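PDB 1QLW: esterase from Alcaligenes sp., which probably hydrolyses carboxylic esters, as a bacterial esterase of the alpha/beta hydrolase fold. Local coordinates for residues Gly25-Pro37 with Thr112-Lys124. Sequence-based numbering, arbitrary orientation.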
ATOM      1  N   GLY A  25      -3.751   9.354 -13.298  1.00 16.42           N
ATOM      2  CA  GLY A  25      -2.388   9.889 -13.271  1.00 18.40           C
ATOM      3  C   GLY A  25      -2.198  10.924 -14.381  1.00 18.64           C
ATOM      4  O   GLY A  25      -2.924  10.998 -15.366  1.00 20.71           O
ATOM      5  N   ARG A  26      -1.196  11.763 -14.142  1.00 17.89           N
ATOM      6  CA  ARG A  26      -0.752  12.779 -15.086  1.00 18.87           C
ATOM      7  C   ARG A  26       0.774  12.741 -15.104  1.00 17.37           C
ATOM      8  O   ARG A  26       1.410  12.429 -14.092  1.00 16.77           O
ATOM      9  CB  ARG A  26      -1.258  14.166 -14.666  1.00 20.83           C
ATOM     10  CG  ARG A  26      -0.739  14.761 -13.385  1.00 22.64           C
ATOM     11  CD  ARG A  26      -1.413  16.089 -12.999  1.00 25.32           C
ATOM     12  NE  ARG A  26      -0.901  16.545 -11.704  1.00 27.86           N
ATOM     13  CZ  ARG A  26       0.081  17.392 -11.477  1.00 29.70           C
ATOM     14  NH1 ARG A  26       0.662  17.975 -12.521  1.00 30.10           N
ATOM     15  NH2 ARG A  26       0.519  17.630 -10.250  1.00 31.80           N
ATOM     16  N   ASP A  27       1.357  13.060 -16.261  1.00 18.13           N
ATOM     17  CA  ASP A  27       2.807  13.093 -16.386  1.00 18.16           C
ATOM     18  C   ASP A  27       3.311  14.501 -16.099  1.00 18.90           C
ATOM     19  O   ASP A  27       2.745  15.504 -16.547  1.00 23.15           O
ATOM     20  CB  ASP A  27       3.242  12.562 -17.759  1.00 20.94           C
ATOM     21  CG  ASP A  27       3.149  11.030 -17.793  1.00 23.11           C
ATOM     22  OD1 ASP A  27       2.724  10.409 -16.792  1.00 26.68           O
ATOM     23  OD2 ASP A  27       3.494  10.439 -18.837  1.00 27.86           O
ATOM     24  N   VAL A  28       4.361  14.588 -15.306  1.00 17.82           N
ATOM     25  CA  VAL A  28       4.995  15.815 -14.869  1.00 19.15           C
ATOM     26  C   VAL A  28       6.466  15.767 -15.279  1.00 17.40           C
ATOM     27  O   VAL A  28       7.154  14.794 -14.972  1.00 17.56           O
ATOM     28  CB  VAL A  28       4.925  15.964 -13.322  1.00 22.10           C
ATOM     29  CG1 VAL A  28       5.796  17.102 -12.804  1.00 25.02           C
ATOM     30  CG2 VAL A  28       3.488  16.190 -12.865  1.00 24.91           C
ATOM     31  N   THR A  29       6.936  16.825 -15.924  1.00 17.64           N
ATOM     32  CA  THR A  29       8.359  16.944 -16.228  1.00 18.31           C
ATOM     33  C   THR A  29       9.004  17.737 -15.100  1.00 17.56           C
ATOM     34  O   THR A  29       8.571  18.865 -14.814  1.00 22.61           O
ATOM     35  CB  THR A  29       8.592  17.672 -17.565  1.00 22.62           C
ATOM     36  OG1 THR A  29       7.913  16.938 -18.587  1.00 27.56           O
ATOM     37  CG2 THR A  29      10.066  17.799 -17.902  1.00 24.83           C
ATOM     38  N   SER A  30       9.987  17.165 -14.454  1.00 16.15           N
ATOM     39  CA  SER A  30      10.621  17.775 -13.302  1.00 16.69           C
ATOM     40  C   SER A  30      12.110  17.956 -13.539  1.00 16.11           C
ATOM     41  O   SER A  30      12.736  17.213 -14.297  1.00 17.21           O
ATOM     42  CB  SER A  30      10.468  16.817 -12.111  1.00 17.44           C
ATOM     43  OG  SER A  30      11.162  17.334 -10.989  1.00 18.78           O
ATOM     44  N   GLU A  31      12.669  18.950 -12.874  1.00 16.51           N
ATOM     45  CA  GLU A  31      14.085  19.240 -12.882  1.00 17.23           C
ATOM     46  C   GLU A  31      14.744  18.829 -11.575  1.00 15.86           C
ATOM     47  O   GLU A  31      15.975  18.938 -11.478  1.00 17.08           O
ATOM     48  CB  GLU A  31      14.348  20.736 -13.101  1.00 20.89           C
ATOM     49  CG  GLU A  31      13.651  21.325 -14.313  1.00 24.82           C
ATOM     50  CD  GLU A  31      13.779  20.510 -15.582  1.00 27.73           C
ATOM     51  OE1 GLU A  31      14.905  20.042 -15.825  1.00 29.32           O
ATOM     52  OE2 GLU A  31      12.786  20.332 -16.309  1.00 29.73           O
ATOM     53  N   THR A  32      13.985  18.329 -10.603  1.00 14.70           N
ATOM     54  CA  THR A  32      14.522  18.088  -9.274  1.00 14.86           C
ATOM     55  C   THR A  32      14.145  16.715  -8.727  1.00 14.43           C
ATOM     56  O   THR A  32      13.868  16.570  -7.529  1.00 15.26           O
ATOM     57  CB  THR A  32      14.120  19.207  -8.299  1.00 15.01           C
ATOM     58  OG1 THR A  32      12.691  19.305  -8.284  1.00 15.18           O
ATOM     59  CG2 THR A  32      14.672  20.567  -8.711  1.00 16.30           C
ATOM     60  N   LEU A  33      14.214  15.676  -9.571  1.00 14.87           N
ATOM     61  CA  LEU A  33      13.839  14.338  -9.139  1.00 15.16           C
ATOM     62  C   LEU A  33      14.856  13.675  -8.243  1.00 15.26           C
ATOM     63  O   LEU A  33      14.563  12.663  -7.597  1.00 16.50           O
ATOM     64  CB  LEU A  33      13.613  13.421 -10.349  1.00 15.55           C
ATOM     65  CG  LEU A  33      12.442  13.790 -11.249  1.00 15.61           C
ATOM     66  CD1 LEU A  33      12.412  12.832 -12.433  1.00 16.78           C
ATOM     67  CD2 LEU A  33      11.123  13.785 -10.494  1.00 16.15           C
ATOM     68  N   SER A  34      16.086  14.185  -8.212  1.00 16.67           N
ATOM     69  CA  SER A  34      17.172  13.506  -7.519  1.00 18.80           C
ATOM     70  C   SER A  34      18.219  14.526  -7.091  1.00 18.72           C
ATOM     71  O   SER A  34      18.418  15.523  -7.760  1.00 22.08           O
ATOM     72  CB  SER A  34      17.764  12.460  -8.456  1.00 21.20           C
ATOM     73  OG  SER A  34      18.812  11.742  -7.859  1.00 24.51           O
ATOM     74  N   LEU A  35      18.916  14.183  -6.035  1.00 19.92           N
ATOM     75  CA  LEU A  35      20.065  14.903  -5.529  1.00 22.66           C
ATOM     76  C   LEU A  35      21.366  14.161  -5.832  1.00 24.93           C
ATOM     77  O   LEU A  35      22.429  14.639  -5.421  1.00 28.47           O
ATOM     78  CB  LEU A  35      19.945  15.054  -4.010  1.00 24.30           C
ATOM     79  CG  LEU A  35      18.571  15.327  -3.388  1.00 24.84           C
ATOM     80  CD1 LEU A  35      18.656  15.083  -1.885  1.00 27.28           C
ATOM     81  CD2 LEU A  35      18.101  16.731  -3.752  1.00 26.10           C
ATOM     82  N   SER A  36      21.288  12.984  -6.453  1.00 28.16           N
ATOM     83  CA  SER A  36      22.518  12.240  -6.740  1.00 32.28           C
ATOM     84  C   SER A  36      22.525  11.720  -8.166  1.00 33.68           C
ATOM     85  O   SER A  36      21.507  11.548  -8.835  1.00 31.46           O
ATOM     86  CB  SER A  36      22.764  11.089  -5.773  1.00 36.84           C
ATOM     87  OG  SER A  36      22.478   9.807  -6.292  1.00 39.05           O
ATOM     88  N   PRO A  37      23.726  11.350  -8.623  1.00 34.81           N
ATOM     89  CA  PRO A  37      23.909  10.836  -9.966  1.00 34.91           C
ATOM     90  C   PRO A  37      23.339   9.457 -10.216  1.00 33.57           C
ATOM     91  O   PRO A  37      23.222   9.066 -11.384  1.00 34.49           O
ATOM     92  CB  PRO A  37      25.420  10.842 -10.166  1.00 36.27           C
ATOM     93  CG  PRO A  37      25.982  10.752  -8.790  1.00 37.82           C
ATOM     94  CD  PRO A  37      25.017  11.496  -7.905  1.00 36.64           C
ATOM     95  N   THR A 112       3.165  10.288  -4.806  1.00 13.02           N
ATOM     96  CA  THR A 112       3.313  11.715  -4.632  1.00 12.76           C
ATOM     97  C   THR A 112       4.405  12.237  -5.571  1.00 13.23           C
ATOM     98  O   THR A 112       5.114  11.457  -6.185  1.00 14.54           O
ATOM     99  CB  THR A 112       3.694  12.066  -3.180  1.00 14.18           C
ATOM    100  OG1 THR A 112       4.916  11.372  -2.850  1.00 15.04           O
ATOM    101  CG2 THR A 112       2.587  11.686  -2.208  1.00 14.96           C
ATOM    102  N   ASP A 113       4.546  13.552  -5.659  1.00 14.66           N
ATOM    103  CA  ASP A 113       5.641  14.209  -6.373  1.00 14.54           C
ATOM    104  C   ASP A 113       6.544  14.832  -5.297  1.00 13.54           C
ATOM    105  O   ASP A 113       6.059  15.679  -4.528  1.00 15.89           O
ATOM    106  CB  ASP A 113       5.154  15.310  -7.304  1.00 16.66           C
ATOM    107  CG  ASP A 113       6.216  15.969  -8.170  1.00 17.57           C
ATOM    108  OD1 ASP A 113       7.393  15.565  -8.116  1.00 17.41           O
ATOM    109  OD2 ASP A 113       5.870  16.900  -8.938  1.00 22.80           O
ATOM    110  N   ILE A 114       7.799  14.431  -5.254  1.00 13.27           N
ATOM    111  CA  ILE A 114       8.736  14.969  -4.280  1.00 13.76           C
ATOM    112  C   ILE A 114       9.582  16.104  -4.828  1.00 13.13           C
ATOM    113  O   ILE A 114      10.471  16.626  -4.149  1.00 14.35           O
ATOM    114  CB  ILE A 114       9.607  13.861  -3.659  1.00 14.34           C
ATOM    115  CG1 ILE A 114      10.317  12.967  -4.667  1.00 15.13           C
ATOM    116  CG2 ILE A 114       8.722  13.027  -2.711  1.00 15.81           C
ATOM    117  CD1 ILE A 114      11.329  13.654  -5.562  1.00 16.89           C
ATOM    118  N   SER A 115       9.268  16.582  -6.024  1.00 13.22           N
ATOM    119  CA  SER A 115      10.091  17.587  -6.695  1.00 14.00           C
ATOM    120  C   SER A 115      10.256  18.850  -5.860  1.00 13.53           C
ATOM    121  O   SER A 115      11.362  19.408  -5.869  1.00 13.73           O
ATOM    122  CB  SER A 115       9.497  17.981  -8.044  1.00 15.96           C
ATOM    123  OG  SER A 115       9.511  16.897  -8.934  1.00 16.81           O
ATOM    124  N   ALA A 116       9.189  19.330  -5.218  1.00 13.35           N
ATOM    125  CA  ALA A 116       9.317  20.582  -4.488  1.00 14.12           C
ATOM    126  C   ALA A 116      10.215  20.448  -3.276  1.00 13.93           C
ATOM    127  O   ALA A 116      10.898  21.400  -2.889  1.00 16.53           O
ATOM    128  CB  ALA A 116       7.945  21.124  -4.108  1.00 15.30           C
ATOM    129  N   ILE A 117      10.196  19.272  -2.629  1.00 13.37           N
ATOM    130  CA  ILE A 117      11.078  19.066  -1.485  1.00 13.59           C
ATOM    131  C   ILE A 117      12.529  19.135  -1.951  1.00 13.09           C
ATOM    132  O   ILE A 117      13.338  19.861  -1.363  1.00 14.05           O
ATOM    133  CB  ILE A 117      10.754  17.735  -0.781  1.00 14.00           C
ATOM    134  CG1 ILE A 117       9.323  17.750  -0.252  1.00 15.05           C
ATOM    135  CG2 ILE A 117      11.744  17.505   0.352  1.00 16.43           C
ATOM    136  CD1 ILE A 117       8.782  16.380   0.073  1.00 15.15           C
ATOM    137  N   ASN A 118      12.838  18.422  -3.039  1.00 13.75           N
ATOM    138  CA  ASN A 118      14.215  18.451  -3.530  1.00 14.05           C
ATOM    139  C   ASN A 118      14.604  19.844  -4.012  1.00 13.76           C
ATOM    140  O   ASN A 118      15.763  20.233  -3.853  1.00 14.60           O
ATOM    141  CB  ASN A 118      14.392  17.427  -4.650  1.00 15.02           C
ATOM    142  CG  ASN A 118      14.575  16.001  -4.157  1.00 16.12           C
ATOM    143  OD1 ASN A 118      14.682  15.087  -5.006  1.00 16.81           O
ATOM    144  ND2 ASN A 118      14.646  15.800  -2.874  1.00 17.81           N
ATOM    145  N   ALA A 119      13.674  20.608  -4.608  1.00 13.57           N
ATOM    146  CA  ALA A 119      14.019  21.949  -5.059  1.00 13.84           C
ATOM    147  C   ALA A 119      14.484  22.812  -3.917  1.00 13.58           C
ATOM    148  O   ALA A 119      15.409  23.636  -4.044  1.00 14.36           O
ATOM    149  CB  ALA A 119      12.855  22.606  -5.779  1.00 14.80           C
ATOM    150  N   VAL A 120      13.829  22.703  -2.752  1.00 13.53           N
ATOM    151  CA  VAL A 120      14.247  23.456  -1.576  1.00 14.09           C
ATOM    152  C   VAL A 120      15.583  22.952  -1.067  1.00 14.55           C
ATOM    153  O   VAL A 120      16.483  23.732  -0.743  1.00 15.86           O
ATOM    154  CB  VAL A 120      13.148  23.406  -0.504  1.00 14.00           C
ATOM    155  CG1 VAL A 120      13.575  24.150   0.747  1.00 15.83           C
ATOM    156  CG2 VAL A 120      11.851  23.974  -1.052  1.00 14.32           C
ATOM    157  N   LYS A 121      15.783  21.632  -1.011  1.00 14.83           N
ATOM    158  CA  LYS A 121      17.056  21.081  -0.554  1.00 16.00           C
ATOM    159  C   LYS A 121      18.208  21.552  -1.418  1.00 16.48           C
ATOM    160  O   LYS A 121      19.317  21.758  -0.921  1.00 18.81           O
ATOM    161  CB  LYS A 121      16.963  19.558  -0.494  1.00 17.41           C
ATOM    162  CG  LYS A 121      18.102  18.977   0.331  1.00 22.59           C
ATOM    163  CD  LYS A 121      17.761  17.529   0.655  1.00 24.89           C
ATOM    164  CE  LYS A 121      18.933  16.834   1.274  1.00 29.01           C
ATOM    165  NZ  LYS A 121      19.315  17.374   2.586  1.00 30.17           N
ATOM    166  N   LEU A 122      17.969  21.691  -2.713  1.00 15.97           N
ATOM    167  CA  LEU A 122      18.955  22.145  -3.679  1.00 17.53           C
ATOM    168  C   LEU A 122      19.176  23.644  -3.661  1.00 17.70           C
ATOM    169  O   LEU A 122      20.003  24.154  -4.435  1.00 20.47           O
ATOM    170  CB  LEU A 122      18.511  21.689  -5.075  1.00 18.78           C
ATOM    171  CG  LEU A 122      18.663  20.186  -5.335  1.00 20.60           C
ATOM    172  CD1 LEU A 122      17.849  19.781  -6.553  1.00 22.46           C
ATOM    173  CD2 LEU A 122      20.129  19.819  -5.542  1.00 23.74           C
ATOM    174  N   GLY A 123      18.416  24.394  -2.868  1.00 16.91           N
ATOM    175  CA  GLY A 123      18.558  25.833  -2.783  1.00 18.14           C
ATOM    176  C   GLY A 123      17.963  26.571  -3.969  1.00 16.65           C
ATOM    177  O   GLY A 123      18.262  27.754  -4.144  1.00 20.94           O
ATOM    178  N   LYS A 124      17.089  25.922  -4.718  1.00 15.41           N
ATOM    179  CA  LYS A 124      16.469  26.518  -5.903  1.00 14.81           C
ATOM    180  C   LYS A 124      15.100  27.111  -5.624  1.00 15.48           C
ATOM    181  O   LYS A 124      14.580  27.855  -6.456  1.00 17.59           O
ATOM    182  CB  LYS A 124      16.375  25.466  -7.010  1.00 15.93           C
ATOM    183  CG  LYS A 124      17.728  24.963  -7.472  1.00 18.15           C
ATOM    184  CD  LYS A 124      17.614  24.022  -8.659  1.00 20.40           C
ATOM    185  CE  LYS A 124      18.975  23.532  -9.107  1.00 22.75           C
ATOM    186  NZ  LYS A 124      18.930  22.813 -10.407  1.00 24.82           N
TER
HETATM  187  O   HOH W   1       3.440  18.087  -9.047  1.00 39.03           O
HETATM  188  O   HOH W   2      17.989  20.211 -10.022  1.00 26.30           O
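Leu35 lays its CD2 methyl over one face of the Asn118 amide, 3.6 Å from CG, while the CD1 of Ile114, one helical turn back, lies on the other face. The carbonyl O of Thr32 comes up at the edge, 3.5 Å from Asn118 CG. Leucine suits this spot because its two methyls diverge: CD1 crosses the Lys121 chain at about a right angle, 3.6 Å from CE, and CD2 also meets Leu122. The Lys121 ammonium goes on to Leu130 O of the second subunit.

At the other flat group, the Asp113 carboxylate, OD1 is gripped twice by Ser115. The hydroxyl meets it on the syn side, 16° out of the plane, and the backbone N from above. OD2 faces Val28 CG1 and takes a water proton.

Ser115 OG in turn accepts from Ser30 OG at 2.7 Å. With OG anti to the backbone N (chi1 176°), Ser30 can reach the helix and still accept from Thr32 N at 3.0 Å, so one directed chain of bonds runs from Thr32 N through both serines to Asp113. With an alanine here, Thr32 N would probably lose its acceptor and Ser115 OG its donor across the contact. Threonine suits position 32 because its branches divide the work: OG1 bonds to Ser115 O at 2.8 Å, tilted 32° from the carbonyl plane, beside the helical bond from Ala119 N, and CG2 packs on Ala119 and Leu122.

The arrangement is an ST turn, Ser30 to Thr32, closing the end of strand 26-30 and docked on an Asx turn, Asp113 to Ser115, at the start of helix 115-121. It ties that helix to the antiparallel pairing of strands 26-30 and 43-57, at the outskirts of this alpha/beta hydrolase and beside the second subunit.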